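Local coordinates for protein heroin esterase (Rhodococcus sp., PDB 1LZL) that probably hydrolyses the acetyl ester bonds of heroin, as an acetyl esterase of the alpha/beta hydrolase fold, at residues V21-D34 / G87-D99. Sequence-based numbering, arbitrary orientation.
Sequences VDFADLPNARATYD and GGGFAIGTAESSD
Arg30 and Ile92 form the closest CA pair, 5.5 Å apart, where the first turns of helix 26-41 meet the glycine-rich loop that follows strand 79-85. The loop's HGGG sequence is that of the oxyanion-hole loop in hormone-sensitive-lipase-like esterases, and Gly89 lies near a probable Ser160-His290-Asp260 triad. Ile92 fills the apolar centre: its CD1 lies 3.7 Å from Val21 CG1 and also meets Tyr33 CB, while CG2 packs 3.6 Å from Arg30 CG. With CG1 between backbone N and carbonyl carbon (chi1 75°) and CD1 extended beyond it (chi2 -174°), CD1 reaches Val21 and Tyr33, while CG2 meets Leu26 and Arg30. The edge of the Phe23 ring is directed at Gly88 O and Gly89 O, CZ 3.4 Å from Gly88 O. The extended Arg30 grips Ala91 O side-on, NE and NH2 each 2.8 Å from that oxygen, which lies 3° out of the guanidinium plane; Leu26 CD2 lies over one face, offset toward the rim, and NH1 forms a salt bridge with Glu123. Replacing this arginine with alanine is likely to strip Ala91 O of these two donors and Glu123 of this salt-bridge partner. Farther along, one water joins Tyr33 OH to Ser97 OG, and another links Asp34 OD1 to Gly93 N. Between the two segments, the direct hydrogen bonds thus converge on Ala91 O, whereas the polar links farther along run through water.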
loop_
_atom_site.group_PDB
_atom_site.type_symbol
_atom_site.label_atom_id
_atom_site.label_comp_id
_atom_site.label_asym_id
_atom_site.label_seq_id
_atom_site.Cartn_x
_atom_site.Cartn_y
_atom_site.Cartn_z
ATOM N N VAL A 21 1.259 15.435 -10.211
ATOM C CA VAL A 21 1.133 15.453 -8.746
ATOM C C VAL A 21 2.512 15.781 -8.198
ATOM O O VAL A 21 3.348 14.927 -7.988
ATOM C CB VAL A 21 0.631 14.104 -8.238
ATOM C CG1 VAL A 21 0.537 14.117 -6.722
ATOM C CG2 VAL A 21 -0.708 13.829 -8.885
ATOM N N ASP A 22 2.721 17.082 -8.045
ATOM C CA ASP A 22 4.056 17.527 -7.678
ATOM C C ASP A 22 4.159 17.749 -6.168
ATOM O O ASP A 22 3.503 18.663 -5.646
ATOM C CB ASP A 22 4.363 18.795 -8.490
ATOM C CG ASP A 22 5.173 19.838 -7.742
ATOM O OD1 ASP A 22 6.152 19.488 -7.037
ATOM O OD2 ASP A 22 4.816 21.041 -7.879
ATOM N N PHE A 23 5.012 16.946 -5.513
ATOM C CA PHE A 23 5.185 17.030 -4.083
ATOM C C PHE A 23 5.754 18.335 -3.619
ATOM O O PHE A 23 5.739 18.661 -2.444
ATOM C CB PHE A 23 6.123 15.858 -3.599
ATOM C CG PHE A 23 5.202 14.734 -3.149
ATOM C CD1 PHE A 23 4.049 14.463 -3.870
ATOM C CD2 PHE A 23 5.458 13.965 -2.008
ATOM C CE1 PHE A 23 3.169 13.481 -3.491
ATOM C CE2 PHE A 23 4.556 12.983 -1.614
ATOM C CZ PHE A 23 3.421 12.751 -2.335
ATOM N N ALA A 24 6.307 19.134 -4.521
ATOM C CA ALA A 24 6.967 20.348 -4.035
ATOM C C ALA A 24 5.932 21.325 -3.500
ATOM O O ALA A 24 6.200 22.138 -2.610
ATOM C CB ALA A 24 7.828 20.910 -5.153
ATOM N N ASP A 25 4.723 21.247 -4.037
ATOM C CA ASP A 25 3.628 22.125 -3.620
ATOM C C ASP A 25 2.589 21.163 -3.040
ATOM O O ASP A 25 1.696 20.693 -3.743
ATOM C CB ASP A 25 2.982 22.952 -4.718
ATOM C CG ASP A 25 1.846 23.818 -4.225
ATOM O OD1 ASP A 25 1.592 23.872 -3.021
ATOM O OD2 ASP A 25 1.214 24.527 -5.060
ATOM N N LEU A 26 2.767 20.888 -1.757
ATOM C CA LEU A 26 1.892 19.880 -1.157
ATOM C C LEU A 26 0.430 20.272 -1.147
ATOM O O LEU A 26 -0.378 19.389 -1.457
ATOM C CB LEU A 26 2.400 19.605 0.254
ATOM C CG LEU A 26 2.074 18.246 0.808
ATOM C CD1 LEU A 26 2.324 17.118 -0.195
ATOM C CD2 LEU A 26 2.869 18.034 2.097
ATOM N N PRO A 27 0.014 21.493 -0.843
ATOM C CA PRO A 27 -1.436 21.759 -0.867
ATOM C C PRO A 27 -2.068 21.478 -2.225
ATOM O O PRO A 27 -3.163 20.952 -2.427
ATOM C CB PRO A 27 -1.512 23.258 -0.597
ATOM C CG PRO A 27 -0.254 23.605 0.115
ATOM C CD PRO A 27 0.791 22.691 -0.446
ATOM N N ASN A 28 -1.312 21.870 -3.262
ATOM C CA ASN A 28 -1.876 21.643 -4.594
ATOM C C ASN A 28 -1.846 20.167 -4.981
ATOM O O ASN A 28 -2.778 19.674 -5.611
ATOM C CB ASN A 28 -1.132 22.493 -5.623
ATOM C CG ASN A 28 -1.891 22.385 -6.939
ATOM O OD1 ASN A 28 -2.987 22.940 -7.093
ATOM N ND2 ASN A 28 -1.249 21.643 -7.833
ATOM N N ALA A 29 -0.785 19.467 -4.592
ATOM C CA ALA A 29 -0.690 18.022 -4.785
ATOM C C ALA A 29 -1.879 17.301 -4.145
ATOM O O ALA A 29 -2.487 16.420 -4.743
ATOM C CB ALA A 29 0.601 17.470 -4.209
ATOM N N ARG A 30 -2.148 17.699 -2.906
ATOM C CA ARG A 30 -3.286 17.139 -2.184
ATOM C C ARG A 30 -4.563 17.433 -2.963
ATOM O O ARG A 30 -5.485 16.615 -3.024
ATOM C CB ARG A 30 -3.313 17.695 -0.753
ATOM C CG ARG A 30 -2.337 16.970 0.182
ATOM C CD ARG A 30 -2.151 17.629 1.545
ATOM N NE ARG A 30 -1.229 16.832 2.348
ATOM C CZ ARG A 30 -0.831 17.131 3.565
ATOM N NH1 ARG A 30 -1.224 18.255 4.169
ATOM N NH2 ARG A 30 0.002 16.295 4.170
ATOM N N ALA A 31 -4.695 18.601 -3.584
ATOM C CA ALA A 31 -5.982 18.960 -4.219
ATOM C C ALA A 31 -6.139 18.237 -5.533
ATOM O O ALA A 31 -7.159 17.603 -5.819
ATOM C CB ALA A 31 -6.020 20.461 -4.356
ATOM N N THR A 32 -5.110 18.277 -6.389
ATOM C CA THR A 32 -5.311 17.527 -7.651
ATOM C C THR A 32 -5.424 16.032 -7.351
ATOM O O THR A 32 -6.166 15.289 -8.017
ATOM C CB THR A 32 -4.268 17.873 -8.724
ATOM O OG1 THR A 32 -3.448 16.743 -9.113
ATOM C CG2 THR A 32 -3.276 18.929 -8.253
ATOM N N TYR A 33 -4.760 15.473 -6.319
ATOM C CA TYR A 33 -4.967 14.026 -6.120
ATOM C C TYR A 33 -6.373 13.712 -5.651
ATOM O O TYR A 33 -7.083 12.810 -6.086
ATOM C CB TYR A 33 -3.987 13.455 -5.094
ATOM C CG TYR A 33 -4.023 11.944 -4.935
ATOM C CD1 TYR A 33 -3.603 11.130 -5.995
ATOM C CD2 TYR A 33 -4.460 11.375 -3.746
ATOM C CE1 TYR A 33 -3.634 9.752 -5.845
ATOM C CE2 TYR A 33 -4.491 10.002 -3.597
ATOM C CZ TYR A 33 -4.076 9.214 -4.649
ATOM O OH TYR A 33 -4.107 7.848 -4.512
ATOM N N ASP A 34 -6.780 14.531 -4.677
ATOM C CA ASP A 34 -8.074 14.356 -4.043
ATOM C C ASP A 34 -9.173 14.505 -5.071
ATOM O O ASP A 34 -10.286 13.995 -4.918
ATOM C CB ASP A 34 -8.192 15.365 -2.901
ATOM C CG ASP A 34 -7.460 14.947 -1.622
ATOM O OD1 ASP A 34 -6.670 13.977 -1.561
ATOM O OD2 ASP A 34 -7.685 15.641 -0.587
ATOM N N GLY A 87 -2.113 4.549 -0.634
ATOM C CA GLY A 87 -0.866 5.185 -0.988
ATOM C C GLY A 87 -0.897 6.692 -1.054
ATOM O O GLY A 87 -1.830 7.307 -0.507
ATOM N N GLY A 88 0.098 7.317 -1.668
ATOM C CA GLY A 88 0.133 8.795 -1.670
ATOM C C GLY A 88 1.443 9.320 -1.139
ATOM O O GLY A 88 1.562 10.468 -0.645
ATOM N N GLY A 89 2.530 8.558 -1.255
ATOM C CA GLY A 89 3.831 9.066 -0.909
ATOM C C GLY A 89 4.014 9.494 0.534
ATOM O O GLY A 89 4.944 10.254 0.831
ATOM N N PHE A 90 3.205 8.970 1.446
ATOM C CA PHE A 90 3.232 9.265 2.900
ATOM C C PHE A 90 2.593 10.617 3.192
ATOM O O PHE A 90 2.328 10.900 4.385
ATOM C CB PHE A 90 4.628 9.222 3.538
ATOM C CG PHE A 90 5.375 7.914 3.341
ATOM C CD1 PHE A 90 4.933 6.726 3.911
ATOM C CD2 PHE A 90 6.527 7.844 2.577
ATOM C CE1 PHE A 90 5.629 5.534 3.711
ATOM C CE2 PHE A 90 7.247 6.671 2.383
ATOM C CZ PHE A 90 6.791 5.486 2.954
ATOM N N ALA A 91 2.333 11.455 2.196
ATOM C CA ALA A 91 1.908 12.843 2.477
ATOM C C ALA A 91 0.586 13.228 1.879
ATOM O O ALA A 91 0.074 14.335 2.198
ATOM C CB ALA A 91 3.026 13.807 2.017
ATOM N N ILE A 92 0.034 12.383 0.991
ATOM C CA ILE A 92 -1.272 12.710 0.398
ATOM C C ILE A 92 -2.198 11.494 0.432
ATOM O O ILE A 92 -1.691 10.378 0.728
ATOM C CB ILE A 92 -1.167 13.224 -1.073
ATOM C CG1 ILE A 92 -0.873 12.168 -2.120
ATOM C CG2 ILE A 92 -0.160 14.371 -1.112
ATOM C CD1 ILE A 92 -0.644 12.787 -3.508
ATOM N N GLY A 93 -3.479 11.683 0.171
ATOM C CA GLY A 93 -4.415 10.554 0.085
ATOM C C GLY A 93 -5.205 10.384 1.360
ATOM O O GLY A 93 -4.846 10.842 2.457
ATOM N N THR A 94 -6.317 9.696 1.229
ATOM C CA THR A 94 -7.260 9.359 2.251
ATOM C C THR A 94 -7.633 7.889 2.153
ATOM O O THR A 94 -7.534 7.254 1.087
ATOM C CB THR A 94 -8.554 10.198 2.133
ATOM O OG1 THR A 94 -9.238 9.827 0.922
ATOM C CG2 THR A 94 -8.216 11.668 2.018
ATOM N N ALA A 95 -8.066 7.331 3.262
ATOM C CA ALA A 95 -8.572 5.967 3.180
ATOM C C ALA A 95 -9.694 5.863 2.167
ATOM O O ALA A 95 -9.708 4.850 1.454
ATOM C CB ALA A 95 -9.047 5.457 4.540
ATOM N N GLU A 96 -10.586 6.853 2.076
ATOM C CA GLU A 96 -11.713 6.629 1.140
ATOM C C GLU A 96 -11.240 6.465 -0.295
ATOM O O GLU A 96 -11.908 5.874 -1.153
ATOM C CB GLU A 96 -12.671 7.822 1.270
ATOM C CG GLU A 96 -13.938 7.730 0.473
ATOM C CD GLU A 96 -14.577 9.101 0.289
ATOM O OE1 GLU A 96 -14.077 10.121 0.831
ATOM O OE2 GLU A 96 -15.617 9.119 -0.419
ATOM N N SER A 97 -10.082 6.997 -0.636
ATOM C CA SER A 97 -9.574 6.882 -2.004
ATOM C C SER A 97 -9.380 5.411 -2.371
ATOM O O SER A 97 -9.382 5.136 -3.583
ATOM C CB SER A 97 -8.286 7.690 -2.212
ATOM O OG SER A 97 -7.197 7.080 -1.527
ATOM N N SER A 98 -9.244 4.508 -1.396
ATOM C CA SER A 98 -9.133 3.082 -1.698
ATOM C C SER A 98 -10.459 2.340 -1.582
ATOM O O SER A 98 -10.467 1.098 -1.709
ATOM C CB SER A 98 -8.103 2.427 -0.781
ATOM O OG SER A 98 -6.789 2.824 -1.034
ATOM N N ASP A 99 -11.558 3.047 -1.377
ATOM C CA ASP A 99 -12.835 2.324 -1.336
ATOM C C ASP A 99 -13.092 1.428 -2.547
ATOM O O ASP A 99 -13.567 0.309 -2.322
ATOM C CB ASP A 99 -13.993 3.325 -1.224
ATOM C CG ASP A 99 -14.291 3.860 0.146
ATOM O OD1 ASP A 99 -13.627 3.506 1.158
ATOM O OD2 ASP A 99 -15.248 4.668 0.283
HETATM O O HOH W 1 -5.090 6.062 -2.834
HETATM O O HOH W 2 -4.741 14.136 0.141
HETATM O O HOH W 3 -7.572 11.376 -1.506
#